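Local coordinates for uncharacterized protein (PDB 3NO2), which is of unknown function but folds as a single-chain six-bladed beta-propeller with a region resembling the Mal s 1 allergenic protein family, at residues W29-E34 and K59-D64; G76-T81 and R122-F127; F116-E121 and V140-T145; G225-N230 and S269-I274. All blocks are in the same frame, centred on the assembly; numbering follows the deposited sequence. Where two conformers were deposited one is given.

Contact 1 of 4, residues W29-E34 and K59-D64; sequences WEYPLE and KMITRD
Ile61 carries the apolar part of this contact, pressing its terminal methyl between two aromatic side chains. CD1 stands over one face of Tyr31, 3.7 Å from the ring centroid and 16° off its normal, a CH-pi contact; the CD ring carbon of Pro32 covers the opposite face. The same CD1 meets the rim of the Trp29 indole, near its plane, at 4.0 Å from CH2. Chi1 of 61° sets CG1 of Ile61 between its backbone N and carbonyl carbon and turns the methyl toward both rings. Isoleucine suits this site because its slender end, CD1, can lie over the Tyr31 face and at the Trp29 edge at once, while CG2 stays near Tyr31 OH.

The charged groups lie at either end. Arg63 brings its guanidinium over the five-membered ring of Trp29, CZ 4.1 Å from the centroid, in a cation-pi interaction; the planes are 54° apart, far from a parallel stack. NH1 is modelled too close to the ring for its exact position to be trusted. NH2 makes a salt bridge to the C-terminal carboxylate of Glu276, which helps hold the guanidinium. Beyond Ile61, one water joins the hydroxyl OH of Tyr31 to NZ of Lys59, at 2.8 Å from each, while Glu67 takes NZ in a salt bridge.

The contact lies between two propeller blades: strand 26-32 is the outermost of its sheet, strand 57-61 the third of the next, and Ile19 and Ile50 on the adjoining strands 16-21 and 50-53 continue the packing inward.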
loop_
_atom_site.group_PDB
_atom_site.type_symbol
_atom_site.label_atom_id
_atom_site.label_comp_id
_atom_site.label_asym_id
_atom_site.label_seq_id
_atom_site.Cartn_x
_atom_site.Cartn_y
_atom_site.Cartn_z
ATOM N N TRP A 29 -6.041 -11.168 -15.814
ATOM C CA TRP A 29 -7.215 -10.301 -15.714
ATOM C C TRP A 29 -6.719 -8.886 -15.527
ATOM O O TRP A 29 -5.688 -8.669 -14.836
ATOM C CB TRP A 29 -7.997 -10.703 -14.483
ATOM C CG TRP A 29 -9.211 -9.855 -14.096
ATOM C CD1 TRP A 29 -10.509 -10.092 -14.426
ATOM C CD2 TRP A 29 -9.219 -8.706 -13.241
ATOM N NE1 TRP A 29 -11.327 -9.137 -13.839
ATOM C CE2 TRP A 29 -10.558 -8.276 -13.111
ATOM C CE3 TRP A 29 -8.229 -7.985 -12.600
ATOM C CZ2 TRP A 29 -10.916 -7.170 -12.325
ATOM C CZ3 TRP A 29 -8.589 -6.871 -11.821
ATOM C CH2 TRP A 29 -9.905 -6.486 -11.704
ATOM N N GLU A 30 -7.360 -7.929 -16.204
ATOM C CA GLU A 30 -7.118 -6.496 -16.005
ATOM C C GLU A 30 -8.441 -5.745 -15.826
ATOM O O GLU A 30 -9.550 -6.240 -16.181
ATOM C CB GLU A 30 -6.331 -5.837 -17.157
ATOM C CG GLU A 30 -4.887 -6.296 -17.248
ATOM C CD GLU A 30 -4.060 -5.605 -18.321
ATOM O OE1 GLU A 30 -4.648 -4.960 -19.231
ATOM O OE2 GLU A 30 -2.805 -5.708 -18.257
ATOM N N TYR A 31 -8.316 -4.548 -15.263
ATOM C CA TYR A 31 -9.439 -3.611 -15.169
ATOM C C TYR A 31 -8.879 -2.211 -15.364
ATOM O O TYR A 31 -7.827 -1.862 -14.801
ATOM C CB TYR A 31 -10.098 -3.752 -13.802
ATOM C CG TYR A 31 -11.340 -2.920 -13.569
ATOM C CD1 TYR A 31 -11.263 -1.617 -13.084
ATOM C CD2 TYR A 31 -12.603 -3.428 -13.851
ATOM C CE1 TYR A 31 -12.381 -0.849 -12.865
ATOM C CE2 TYR A 31 -13.763 -2.661 -13.632
ATOM C CZ TYR A 31 -13.640 -1.357 -13.137
ATOM O OH TYR A 31 -14.754 -0.585 -12.889
ATOM N N PRO A 32 -9.530 -1.383 -16.188
ATOM C CA PRO A 32 -8.937 -0.113 -16.572
ATOM C C PRO A 32 -9.114 0.993 -15.532
ATOM O O PRO A 32 -10.113 1.057 -14.797
ATOM C CB PRO A 32 -9.726 0.247 -17.830
ATOM C CG PRO A 32 -11.073 -0.300 -17.554
ATOM C CD PRO A 32 -10.832 -1.628 -16.851
ATOM N N LEU A 33 -8.120 1.877 -15.465
ATOM C CA LEU A 33 -8.221 3.105 -14.708
ATOM C C LEU A 33 -8.442 4.257 -15.702
ATOM O O LEU A 33 -7.938 4.235 -16.828
ATOM C CB LEU A 33 -6.981 3.355 -13.868
ATOM C CG LEU A 33 -6.624 2.228 -12.894
ATOM C CD1 LEU A 33 -5.361 2.574 -12.140
ATOM C CD2 LEU A 33 -7.764 1.962 -11.891
ATOM N N GLU A 34 -9.112 5.302 -15.248
ATOM C CA GLU A 34 -9.458 6.445 -16.105
ATOM C C GLU A 34 -8.441 7.564 -16.036
ATOM O O GLU A 34 -7.546 7.596 -15.189
ATOM C CB GLU A 34 -10.840 6.966 -15.680
ATOM C CG GLU A 34 -11.898 5.865 -15.668
ATOM C CD GLU A 34 -12.153 5.223 -17.012
ATOM O OE1 GLU A 34 -12.189 5.967 -18.027
ATOM O OE2 GLU A 34 -12.357 4.007 -17.088
ATOM N N LYS A 59 -13.396 2.316 -4.843
ATOM C CA LYS A 59 -14.550 1.509 -5.199
ATOM C C LYS A 59 -14.287 0.038 -5.003
ATOM O O LYS A 59 -13.117 -0.402 -4.974
ATOM C CB LYS A 59 -15.054 1.776 -6.573
ATOM C CG LYS A 59 -14.150 1.333 -7.702
ATOM C CD LYS A 59 -14.800 1.535 -9.076
ATOM C CE LYS A 59 -14.992 3.025 -9.412
ATOM N NZ LYS A 59 -15.767 3.203 -10.660
HETATM N N MSE A 60 -15.356 -0.731 -4.843
HETATM C CA MSE A 60 -15.308 -2.193 -4.789
HETATM C C MSE A 60 -16.049 -2.747 -6.016
HETATM O O MSE A 60 -17.130 -2.261 -6.354
HETATM C CB MSE A 60 -15.905 -2.712 -3.467
HETATM C CG MSE A 60 -15.718 -4.203 -3.274
HETATM SE SE MSE A 60 -16.284 -4.896 -1.578
HETATM C CE MSE A 60 -14.715 -4.542 -0.618
ATOM N N ILE A 61 -15.444 -3.747 -6.651
ATOM C CA ILE A 61 -15.985 -4.413 -7.827
ATOM C C ILE A 61 -15.953 -5.915 -7.587
ATOM O O ILE A 61 -15.188 -6.446 -6.779
ATOM C CB ILE A 61 -15.218 -4.052 -9.117
ATOM C CG1 ILE A 61 -13.740 -4.470 -9.047
ATOM C CG2 ILE A 61 -15.294 -2.541 -9.368
ATOM C CD1 ILE A 61 -12.953 -4.299 -10.371
ATOM N N THR A 62 -16.770 -6.616 -8.367
ATOM C CA THR A 62 -16.720 -8.065 -8.391
ATOM C C THR A 62 -15.608 -8.496 -9.263
ATOM O O THR A 62 -15.126 -7.760 -10.102
ATOM C CB THR A 62 -18.068 -8.630 -8.916
ATOM O OG1 THR A 62 -18.231 -8.259 -10.290
ATOM C CG2 THR A 62 -19.291 -8.191 -8.095
ATOM N N ARG A 63 -15.285 -9.793 -9.163
ATOM C CA ARG A 63 -14.264 -10.349 -9.940
ATOM C C ARG A 63 -14.588 -10.287 -11.419
ATOM O O ARG A 63 -13.682 -10.246 -12.230
ATOM C CB ARG A 63 -13.986 -11.783 -9.461
ATOM C CG ARG A 63 -12.874 -12.493 -10.150
ATOM C CD ARG A 63 -11.502 -11.788 -10.043
ATOM N NE ARG A 63 -10.483 -12.654 -10.636
ATOM C CZ ARG A 63 -10.362 -12.886 -11.939
ATOM N NH1 ARG A 63 -11.181 -12.306 -12.815
ATOM N NH2 ARG A 63 -9.409 -13.707 -12.374
ATOM N N ASP A 64 -15.879 -10.258 -11.791
ATOM C CA ASP A 64 -16.284 -10.099 -13.179
ATOM C C ASP A 64 -16.505 -8.653 -13.621
ATOM O O ASP A 64 -17.028 -8.378 -14.699
ATOM C CB ASP A 64 -17.478 -10.998 -13.587
ATOM C CG ASP A 64 -18.792 -10.654 -12.932
ATOM O OD1 ASP A 64 -18.909 -9.754 -12.089
ATOM O OD2 ASP A 64 -19.772 -11.350 -13.279
HETATM O O HOH W 1 -14.382 2.161 -12.823
#

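Contact 2 of 4, residues G76-T81 and R122-F127; sequences GCEMQT and RPHAQF
Glu78 OE1 is gripped by two donors. His124 ND1 comes from the second segment at 2.6 Å, nearly straight at 174°, in the plane of its imidazole and on the syn lone pair of the carboxylate. Chi1 of -159° sets His124 CG roughly anti to its backbone N and carries the imidazole to Glu78. Gln80 NE2, two residues along the strand, reaches Glu78 OE1 at 3.0 Å from the anti side, tilted well out of the carboxylate plane. The carboxylate is therefore held from both sides of this oxygen, with its plane turned 60° from the imidazole. A water fixes the other oxygen, donating to Glu78 OE2 at 2.7 Å and accepting from the backbone N of His124. The far nitrogen, His124 NE2, is hydrogen-bonded to a bound citrate, probably taken from the crystallisation liquor, so Glu78 acts as second shell to that site. Gln80 is itself held by Asn40 and Glu38.

In the six-bladed propeller this joins the innermost strand of the third sheet, 78-84, to the connection leading into the fourth. Gln80 and Thr81 form a classic beta bulge opposite Ala93, which lets their side chains, adjacent in sequence, both point toward the connection. There, residues 123-125 make a 3-10 turn; Pro123 suits its first position, having no N-H to leave unused, and places CG 3.4 Å from Gly76 O. Arg122 lays its guanidinium over CB of His124, and its NH2 is 4.5 Å from Glu78 OE2, near enough only for attraction between charges. Deeper in, Phe127 CD1 lies 3.9 Å from Thr81 OG1, a hydroxyl that bonds to backbone atoms of Arg128 and Ile130.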
loop_
_atom_site.group_PDB
_atom_site.type_symbol
_atom_site.label_atom_id
_atom_site.label_comp_id
_atom_site.label_asym_id
_atom_site.label_seq_id
_atom_site.Cartn_x
_atom_site.Cartn_y
_atom_site.Cartn_z
ATOM N N GLY A 76 -10.187 18.195 -4.943
ATOM C CA GLY A 76 -8.830 18.498 -4.499
ATOM C C GLY A 76 -8.270 17.491 -3.507
ATOM O O GLY A 76 -7.078 17.561 -3.171
ATOM N N CYS A 77 -9.116 16.575 -3.003
ATOM C CA CYS A 77 -8.665 15.530 -2.065
ATOM C C CYS A 77 -8.126 14.378 -2.889
ATOM O O CYS A 77 -8.377 14.283 -4.099
ATOM C CB CYS A 77 -9.794 15.064 -1.160
ATOM S SG CYS A 77 -10.371 16.307 0.050
ATOM N N GLU A 78 -7.384 13.482 -2.255
ATOM C CA GLU A 78 -6.849 12.312 -2.941
ATOM C C GLU A 78 -7.098 11.076 -2.101
ATOM O O GLU A 78 -6.489 10.844 -1.027
ATOM C CB GLU A 78 -5.358 12.449 -3.205
ATOM C CG GLU A 78 -4.979 13.636 -4.075
ATOM C CD GLU A 78 -3.523 13.626 -4.501
ATOM O OE1 GLU A 78 -2.795 12.666 -4.219
ATOM O OE2 GLU A 78 -3.123 14.628 -5.160
HETATM N N MSE A 79 -7.957 10.189 -2.602
HETATM C CA MSE A 79 -8.208 8.906 -1.971
HETATM C C MSE A 79 -7.035 7.995 -2.317
HETATM O O MSE A 79 -6.883 7.569 -3.469
HETATM C CB MSE A 79 -9.504 8.312 -2.536
HETATM C CG MSE A 79 -9.952 7.115 -1.768
HETATM SE SE MSE A 79 -10.937 7.489 -0.123
HETATM C CE MSE A 79 -12.654 7.789 -0.884
ATOM N N GLN A 80 -6.237 7.658 -1.308
ATOM C CA GLN A 80 -5.007 6.913 -1.512
ATOM C C GLN A 80 -4.910 5.628 -0.700
ATOM O O GLN A 80 -4.059 4.811 -1.035
ATOM C CB GLN A 80 -3.779 7.766 -1.224
ATOM C CG GLN A 80 -3.600 8.959 -2.154
ATOM C CD GLN A 80 -3.016 8.647 -3.501
ATOM O OE1 GLN A 80 -2.817 7.506 -3.867
ATOM N NE2 GLN A 80 -2.776 9.690 -4.281
ATOM N N THR A 81 -5.736 5.438 0.337
ATOM C CA THR A 81 -5.814 4.222 1.109
ATOM C C THR A 81 -7.028 3.424 0.709
ATOM O O THR A 81 -8.111 3.974 0.550
ATOM C CB THR A 81 -5.954 4.559 2.614
ATOM O OG1 THR A 81 -4.793 5.243 3.110
ATOM C CG2 THR A 81 -6.191 3.332 3.487
ATOM N N ARG A 122 -0.173 20.422 0.548
ATOM C CA ARG A 122 -0.566 19.650 -0.628
ATOM C C ARG A 122 -1.071 18.278 -0.246
ATOM O O ARG A 122 -0.349 17.501 0.370
ATOM C CB ARG A 122 0.575 19.510 -1.611
ATOM C CG ARG A 122 0.055 19.075 -2.995
ATOM C CD ARG A 122 1.032 19.008 -4.106
ATOM N NE ARG A 122 0.323 18.519 -5.294
ATOM C CZ ARG A 122 0.804 17.660 -6.154
ATOM N NH1 ARG A 122 2.037 17.234 -6.110
ATOM N NH2 ARG A 122 -0.016 17.185 -7.105
ATOM N N PRO A 123 -2.315 17.939 -0.613
ATOM C CA PRO A 123 -2.812 16.594 -0.253
ATOM C C PRO A 123 -1.893 15.486 -0.749
ATOM O O PRO A 123 -1.642 14.492 -0.059
ATOM C CB PRO A 123 -4.203 16.562 -0.906
ATOM C CG PRO A 123 -4.660 17.984 -0.820
ATOM C CD PRO A 123 -3.410 18.780 -1.160
ATOM N N HIS A 124 -1.300 15.647 -1.929
ATOM C CA HIS A 124 -0.448 14.633 -2.473
ATOM C C HIS A 124 0.793 14.364 -1.580
ATOM O O HIS A 124 1.379 13.302 -1.691
ATOM C CB HIS A 124 0.050 15.042 -3.885
ATOM C CG HIS A 124 0.507 13.928 -4.732
ATOM N ND1 HIS A 124 -0.329 12.905 -5.120
ATOM C CD2 HIS A 124 1.687 13.698 -5.356
ATOM C CE1 HIS A 124 0.328 12.088 -5.927
ATOM N NE2 HIS A 124 1.555 12.558 -6.109
ATOM N N ALA A 125 1.209 15.343 -0.784
ATOM C CA ALA A 125 2.360 15.228 0.088
ATOM C C ALA A 125 2.033 14.669 1.451
ATOM O O ALA A 125 2.894 14.676 2.340
ATOM C CB ALA A 125 3.062 16.619 0.218
ATOM N N GLN A 126 0.801 14.216 1.656
ATOM C CA GLN A 126 0.357 13.614 2.915
ATOM C C GLN A 126 0.666 12.118 2.921
ATOM O O GLN A 126 1.825 11.723 3.047
ATOM C CB GLN A 126 -1.107 13.941 3.212
ATOM C CG GLN A 126 -1.321 15.455 3.418
ATOM C CD GLN A 126 -2.773 15.845 3.589
ATOM O OE1 GLN A 126 -3.655 14.993 3.711
ATOM N NE2 GLN A 126 -3.047 17.158 3.574
ATOM N N PHE A 127 -0.337 11.254 2.757
ATOM C CA PHE A 127 -0.140 9.824 2.927
ATOM C C PHE A 127 -0.536 9.044 1.694
ATOM O O PHE A 127 -1.180 9.534 0.746
ATOM C CB PHE A 127 -0.912 9.308 4.135
ATOM C CG PHE A 127 -2.384 9.625 4.110
ATOM C CD1 PHE A 127 -3.286 8.854 3.384
ATOM C CD2 PHE A 127 -2.863 10.749 4.783
ATOM C CE1 PHE A 127 -4.663 9.172 3.410
ATOM C CE2 PHE A 127 -4.213 11.031 4.802
ATOM C CZ PHE A 127 -5.070 10.242 4.119
HETATM O O HOH W 2 -2.712 17.121 -4.086
#

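Contact 3 of 4, residues F116-E121 and V140-T145; sequences FETGIE and VPLFAT
The Phe116 ring meets Val140 with its outermost carbon: CZ lies 4.0 Å from CG2 and equally far from CG1, so both branches of the valine cradle the end of the ring. The two side chains come from opposite directions, and Ser99 and Ile101 also pack against the phenyl group. A second flat group, the carboxylate of Glu117, works within its own segment: OE2 accepts from Gly119 N at 2.8 Å on its anti side, the donor tilted out of the carboxylate plane.

Past the aromatic end, aliphatic groups take over. Thr118 turns CG2 toward Leu142 CD2, 3.9 Å away; chi1 of 59° meanwhile puts OG1 where it accepts from Ile120 N, closing an ST turn. Threonine suits the place because one branch packs and the other holds the backbone. Gly119 follows with a positive phi that glycine tolerates easily.

Ile120 covers the most surface. Its CG2 lies 3.8 Å from Ala144 CB, while CD1 touches Leu142 CB at 4.0 Å and Thr145 OG1 at 3.9 Å, an oxygen that finds its hydrogen-bond partner in Glu147. The small methyl of Ala144 lets the isoleucine come close to the backbone.

The loop thus leaves strand 110-116, outermost in the third propeller sheet, and packs along strand 138-142 of the fourth and the turn that follows it, with Arg149 on the adjoining strand 147-151 bonding to Thr118 O.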
loop_
_atom_site.group_PDB
_atom_site.type_symbol
_atom_site.label_atom_id
_atom_site.label_comp_id
_atom_site.label_asym_id
_atom_site.label_seq_id
_atom_site.Cartn_x
_atom_site.Cartn_y
_atom_site.Cartn_z
ATOM N N PHE A 116 -8.686 14.414 10.570
ATOM C CA PHE A 116 -7.524 14.984 11.227
ATOM C C PHE A 116 -6.839 15.919 10.241
ATOM O O PHE A 116 -6.925 15.763 9.022
ATOM C CB PHE A 116 -6.590 13.875 11.735
ATOM C CG PHE A 116 -5.994 12.998 10.645
ATOM C CD1 PHE A 116 -6.716 11.969 10.092
ATOM C CD2 PHE A 116 -4.694 13.188 10.221
ATOM C CE1 PHE A 116 -6.188 11.175 9.098
ATOM C CE2 PHE A 116 -4.164 12.370 9.229
ATOM C CZ PHE A 116 -4.914 11.379 8.678
ATOM N N GLU A 117 -6.141 16.895 10.778
ATOM C CA GLU A 117 -5.343 17.811 9.992
ATOM C C GLU A 117 -3.856 17.559 10.222
ATOM O O GLU A 117 -3.357 17.490 11.368
ATOM C CB GLU A 117 -5.709 19.259 10.319
ATOM C CG GLU A 117 -4.874 20.298 9.605
ATOM C CD GLU A 117 -4.863 20.138 8.078
ATOM O OE1 GLU A 117 -5.933 19.957 7.523
ATOM O OE2 GLU A 117 -3.747 20.169 7.494
ATOM N N THR A 118 -3.145 17.372 9.111
ATOM C CA THR A 118 -1.729 17.053 9.143
ATOM C C THR A 118 -0.840 18.267 9.195
ATOM O O THR A 118 0.339 18.132 9.529
ATOM C CB THR A 118 -1.300 16.262 7.886
ATOM O OG1 THR A 118 -1.567 17.021 6.691
ATOM C CG2 THR A 118 -2.008 14.882 7.827
ATOM N N GLY A 119 -1.352 19.391 8.761
ATOM C CA GLY A 119 -0.504 20.591 8.616
ATOM C C GLY A 119 0.234 20.636 7.276
ATOM O O GLY A 119 0.918 21.633 6.974
ATOM N N ILE A 120 0.084 19.627 6.431
ATOM C CA ILE A 120 0.798 19.527 5.151
ATOM C C ILE A 120 -0.120 20.058 4.061
ATOM O O ILE A 120 -1.192 19.495 3.818
ATOM C CB ILE A 120 1.196 18.075 4.876
ATOM C CG1 ILE A 120 2.206 17.611 5.913
ATOM C CG2 ILE A 120 1.721 17.892 3.463
ATOM C CD1 ILE A 120 2.398 16.075 5.952
ATOM N N GLU A 121 0.271 21.143 3.407
ATOM C CA GLU A 121 -0.615 21.862 2.501
ATOM C C GLU A 121 -1.082 21.037 1.288
ATOM O O GLU A 121 -2.292 20.935 1.033
ATOM C CB GLU A 121 0.035 23.191 2.089
ATOM C CG GLU A 121 -0.784 23.968 1.047
ATOM C CD GLU A 121 -0.474 25.481 0.985
ATOM O OE1 GLU A 121 0.355 25.981 1.749
ATOM O OE2 GLU A 121 -1.126 26.139 0.187
ATOM N N VAL A 140 -0.482 6.532 10.276
ATOM C CA VAL A 140 -0.518 7.417 9.127
ATOM C C VAL A 140 0.915 7.800 8.763
ATOM O O VAL A 140 1.535 8.659 9.436
ATOM C CB VAL A 140 -1.312 8.675 9.410
ATOM C CG1 VAL A 140 -1.390 9.565 8.151
ATOM C CG2 VAL A 140 -2.727 8.334 9.997
ATOM N N PRO A 141 1.486 7.171 7.727
ATOM C CA PRO A 141 2.805 7.580 7.264
ATOM C C PRO A 141 2.679 8.833 6.406
ATOM O O PRO A 141 1.752 8.920 5.584
ATOM C CB PRO A 141 3.311 6.396 6.423
ATOM C CG PRO A 141 2.176 5.353 6.454
ATOM C CD PRO A 141 0.938 6.116 6.872
ATOM N N LEU A 142 3.581 9.795 6.558
ATOM C CA LEU A 142 3.490 11.070 5.835
ATOM C C LEU A 142 4.754 11.384 5.089
ATOM O O LEU A 142 5.851 11.315 5.628
ATOM C CB LEU A 142 3.168 12.222 6.792
ATOM C CG LEU A 142 1.812 12.119 7.508
ATOM C CD1 LEU A 142 1.760 13.175 8.668
ATOM C CD2 LEU A 142 0.631 12.306 6.552
ATOM N N PHE A 143 4.581 11.731 3.818
ATOM C CA PHE A 143 5.682 12.067 2.922
ATOM C C PHE A 143 6.414 13.339 3.348
ATOM O O PHE A 143 7.622 13.327 3.565
ATOM C CB PHE A 143 5.202 12.313 1.496
ATOM C CG PHE A 143 4.926 11.089 0.632
ATOM C CD1 PHE A 143 4.689 9.833 1.121
ATOM C CD2 PHE A 143 4.926 11.269 -0.743
ATOM C CE1 PHE A 143 4.450 8.776 0.229
ATOM C CE2 PHE A 143 4.669 10.220 -1.607
ATOM C CZ PHE A 143 4.406 8.990 -1.108
ATOM N N ALA A 144 5.700 14.459 3.433
ATOM C CA ALA A 144 6.368 15.763 3.499
ATOM C C ALA A 144 7.293 15.813 4.708
ATOM O O ALA A 144 8.403 16.350 4.616
ATOM C CB ALA A 144 5.356 16.912 3.607
ATOM N N THR A 145 6.849 15.272 5.844
ATOM C CA THR A 145 7.486 15.381 7.163
ATOM C C THR A 145 8.210 14.083 7.544
ATOM O O THR A 145 8.775 14.010 8.655
ATOM C CB THR A 145 6.461 15.742 8.206
ATOM O OG1 THR A 145 5.389 14.760 8.120
ATOM C CG2 THR A 145 5.826 17.099 7.930
#

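Contact 4 of 4, residues G225-N230 and S269-I274; sequences GLYICN and STICPI
Closure of the beta-propeller ring sets this contact: strand 270-274, from the C-terminal end of the chain, is the innermost strand of the sheet whose other three strands come from the N terminus, the Velcro arrangement of propellers, and here its Ile271 packs on Tyr227 and Cys229 of the preceding blade. The two strands run at 150° to each other, with segment axes 7.5 Å apart at closest, and meet through side chains, with no hydrogen bond between them.

Ile271 meets both residues with its two branches. Its CD1 sits over a face of the Tyr227 ring, 4.3 Å from the centroid and 22° off the normal, as a CH-pi contact displaced toward the rim at CD2. Chi1 of -177° swings CG1, and with it CD1, toward the tyrosine, while the other branch, CG2, remains for the cysteine. A beta-branched residue is well suited to a strand and can reach both neighbours at once. Tyrosine fits because its ring is buried beside Leu7 while its hydroxyl bonds to Lys22 NZ.

A classic beta bulge, Ser269 and Thr270 both facing Gly10, marks the entry to the strand. Ser269 OG bonds to Asn40, not far from the bound citrate. Gln217, on the inner strand of the preceding blade, accepts through OE1 from Ile271 N and also bonds to Thr270 OG1, a polar tie beside the apolar packing. Cysteine is compact enough to lie against the bulge: Cys229 CB is 3.8 Å from Ser269 C, and its SG is 3.6 Å from Ile271 CG2.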
loop_
_atom_site.group_PDB
_atom_site.type_symbol
_atom_site.label_atom_id
_atom_site.label_comp_id
_atom_site.label_asym_id
_atom_site.label_seq_id
_atom_site.Cartn_x
_atom_site.Cartn_y
_atom_site.Cartn_z
ATOM N N GLY A 225 8.676 -14.573 4.933
ATOM C CA GLY A 225 9.081 -13.818 3.787
ATOM C C GLY A 225 8.289 -12.526 3.640
ATOM O O GLY A 225 7.470 -12.163 4.470
ATOM N N LEU A 226 8.521 -11.870 2.527
ATOM C CA LEU A 226 7.949 -10.541 2.317
ATOM C C LEU A 226 7.890 -10.213 0.820
ATOM O O LEU A 226 8.898 -10.370 0.129
ATOM C CB LEU A 226 8.886 -9.511 3.007
ATOM C CG LEU A 226 8.465 -8.059 3.071
ATOM C CD1 LEU A 226 7.221 -7.924 3.976
ATOM C CD2 LEU A 226 9.578 -7.156 3.604
ATOM N N TYR A 227 6.750 -9.728 0.339
ATOM C CA TYR A 227 6.702 -9.039 -0.950
ATOM C C TYR A 227 7.078 -7.595 -0.774
ATOM O O TYR A 227 6.615 -6.938 0.179
ATOM C CB TYR A 227 5.311 -9.103 -1.600
ATOM C CG TYR A 227 4.833 -10.469 -2.035
ATOM C CD1 TYR A 227 5.547 -11.263 -2.902
ATOM C CD2 TYR A 227 3.605 -10.931 -1.624
ATOM C CE1 TYR A 227 5.076 -12.517 -3.278
ATOM C CE2 TYR A 227 3.142 -12.177 -1.993
ATOM C CZ TYR A 227 3.869 -12.956 -2.823
ATOM O OH TYR A 227 3.392 -14.215 -3.227
ATOM N N ILE A 228 7.877 -7.087 -1.706
ATOM C CA ILE A 228 8.264 -5.675 -1.759
ATOM C C ILE A 228 7.920 -5.166 -3.142
ATOM O O ILE A 228 8.432 -5.654 -4.154
ATOM C CB ILE A 228 9.758 -5.480 -1.477
ATOM C CG1 ILE A 228 10.163 -6.111 -0.156
ATOM C CG2 ILE A 228 10.109 -3.985 -1.565
ATOM C CD1 ILE A 228 11.694 -6.158 0.057
ATOM N N CYS A 229 7.081 -4.137 -3.204
ATOM C CA CYS A 229 6.749 -3.420 -4.416
ATOM C C CYS A 229 7.850 -2.361 -4.658
ATOM O O CYS A 229 8.027 -1.451 -3.858
ATOM C CB CYS A 229 5.388 -2.764 -4.348
ATOM S SG CYS A 229 4.022 -3.926 -4.106
ATOM N N ASN A 230 8.615 -2.575 -5.725
ATOM C CA ASN A 230 9.834 -1.819 -5.999
ATOM C C ASN A 230 9.602 -0.811 -7.108
ATOM O O ASN A 230 9.937 -1.036 -8.264
ATOM C CB ASN A 230 10.931 -2.817 -6.409
ATOM C CG ASN A 230 12.306 -2.207 -6.454
ATOM O OD1 ASN A 230 12.570 -1.234 -5.748
ATOM N ND2 ASN A 230 13.200 -2.734 -7.309
ATOM N N SER A 269 2.965 -0.424 -7.115
ATOM C CA SER A 269 3.155 0.130 -5.777
ATOM C C SER A 269 2.304 -0.564 -4.729
ATOM O O SER A 269 2.486 -0.305 -3.543
ATOM C CB SER A 269 2.930 1.635 -5.708
ATOM O OG SER A 269 1.605 1.959 -6.086
ATOM N N THR A 270 1.405 -1.473 -5.137
ATOM C CA THR A 270 0.472 -2.122 -4.224
ATOM C C THR A 270 0.200 -3.546 -4.689
ATOM O O THR A 270 0.141 -3.827 -5.891
ATOM C CB THR A 270 -0.817 -1.273 -4.065
ATOM O OG1 THR A 270 -1.779 -1.924 -3.220
ATOM C CG2 THR A 270 -1.488 -0.940 -5.395
ATOM N N ILE A 271 -0.032 -4.420 -3.714
ATOM C CA ILE A 271 -0.251 -5.853 -3.955
ATOM C C ILE A 271 -1.159 -6.433 -2.907
ATOM O O ILE A 271 -1.080 -6.039 -1.751
ATOM C CB ILE A 271 1.098 -6.604 -3.959
ATOM C CG1 ILE A 271 0.945 -8.071 -4.285
ATOM C CG2 ILE A 271 1.844 -6.446 -2.624
ATOM C CD1 ILE A 271 2.260 -8.737 -4.718
ATOM N N CYS A 272 -1.955 -7.439 -3.284
ATOM C CA CYS A 272 -2.702 -8.254 -2.330
ATOM C C CYS A 272 -2.843 -9.664 -2.911
ATOM O O CYS A 272 -3.289 -9.777 -4.041
ATOM C CB CYS A 272 -4.147 -7.665 -2.128
ATOM S SG CYS A 272 -4.915 -8.353 -0.640
ATOM N N PRO A 273 -2.579 -10.718 -2.133
ATOM C CA PRO A 273 -3.010 -12.052 -2.620
ATOM C C PRO A 273 -4.512 -12.100 -2.872
ATOM O O PRO A 273 -5.291 -11.447 -2.165
ATOM C CB PRO A 273 -2.635 -12.976 -1.426
ATOM C CG PRO A 273 -1.463 -12.249 -0.771
ATOM C CD PRO A 273 -1.901 -10.793 -0.830
ATOM N N ILE A 274 -4.938 -12.842 -3.895
ATOM C CA ILE A 274 -6.367 -12.991 -4.209
ATOM C C ILE A 274 -6.649 -14.425 -4.597
ATOM O O ILE A 274 -5.806 -15.089 -5.171
ATOM C CB ILE A 274 -6.777 -11.978 -5.317
ATOM C CG1 ILE A 274 -8.313 -11.962 -5.485
ATOM C CG2 ILE A 274 -6.104 -12.269 -6.673
ATOM C CD1 ILE A 274 -8.828 -10.790 -6.295
#

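From the N terminus, contact 1 comes first, closing the path from residue 29 to 64 and joining the outer parts of the first two blades. Contacts 2 and 3 follow and cross: contact 2 opens at 76-81, contact 3 at 116-121, then contact 2 ends at 122-127 before contact 3 ends at 140-145. Together they lock the connection between the third and fourth blades, and they touch, with a probable hydrogen bond from Phe143 N to Gln126 O, 2.9 Å apart. Contact 4 closes last, tying the sixth blade to the C-terminal strand. That strand belongs to the sheet also reached by contact 1, about 18 Å away between centres.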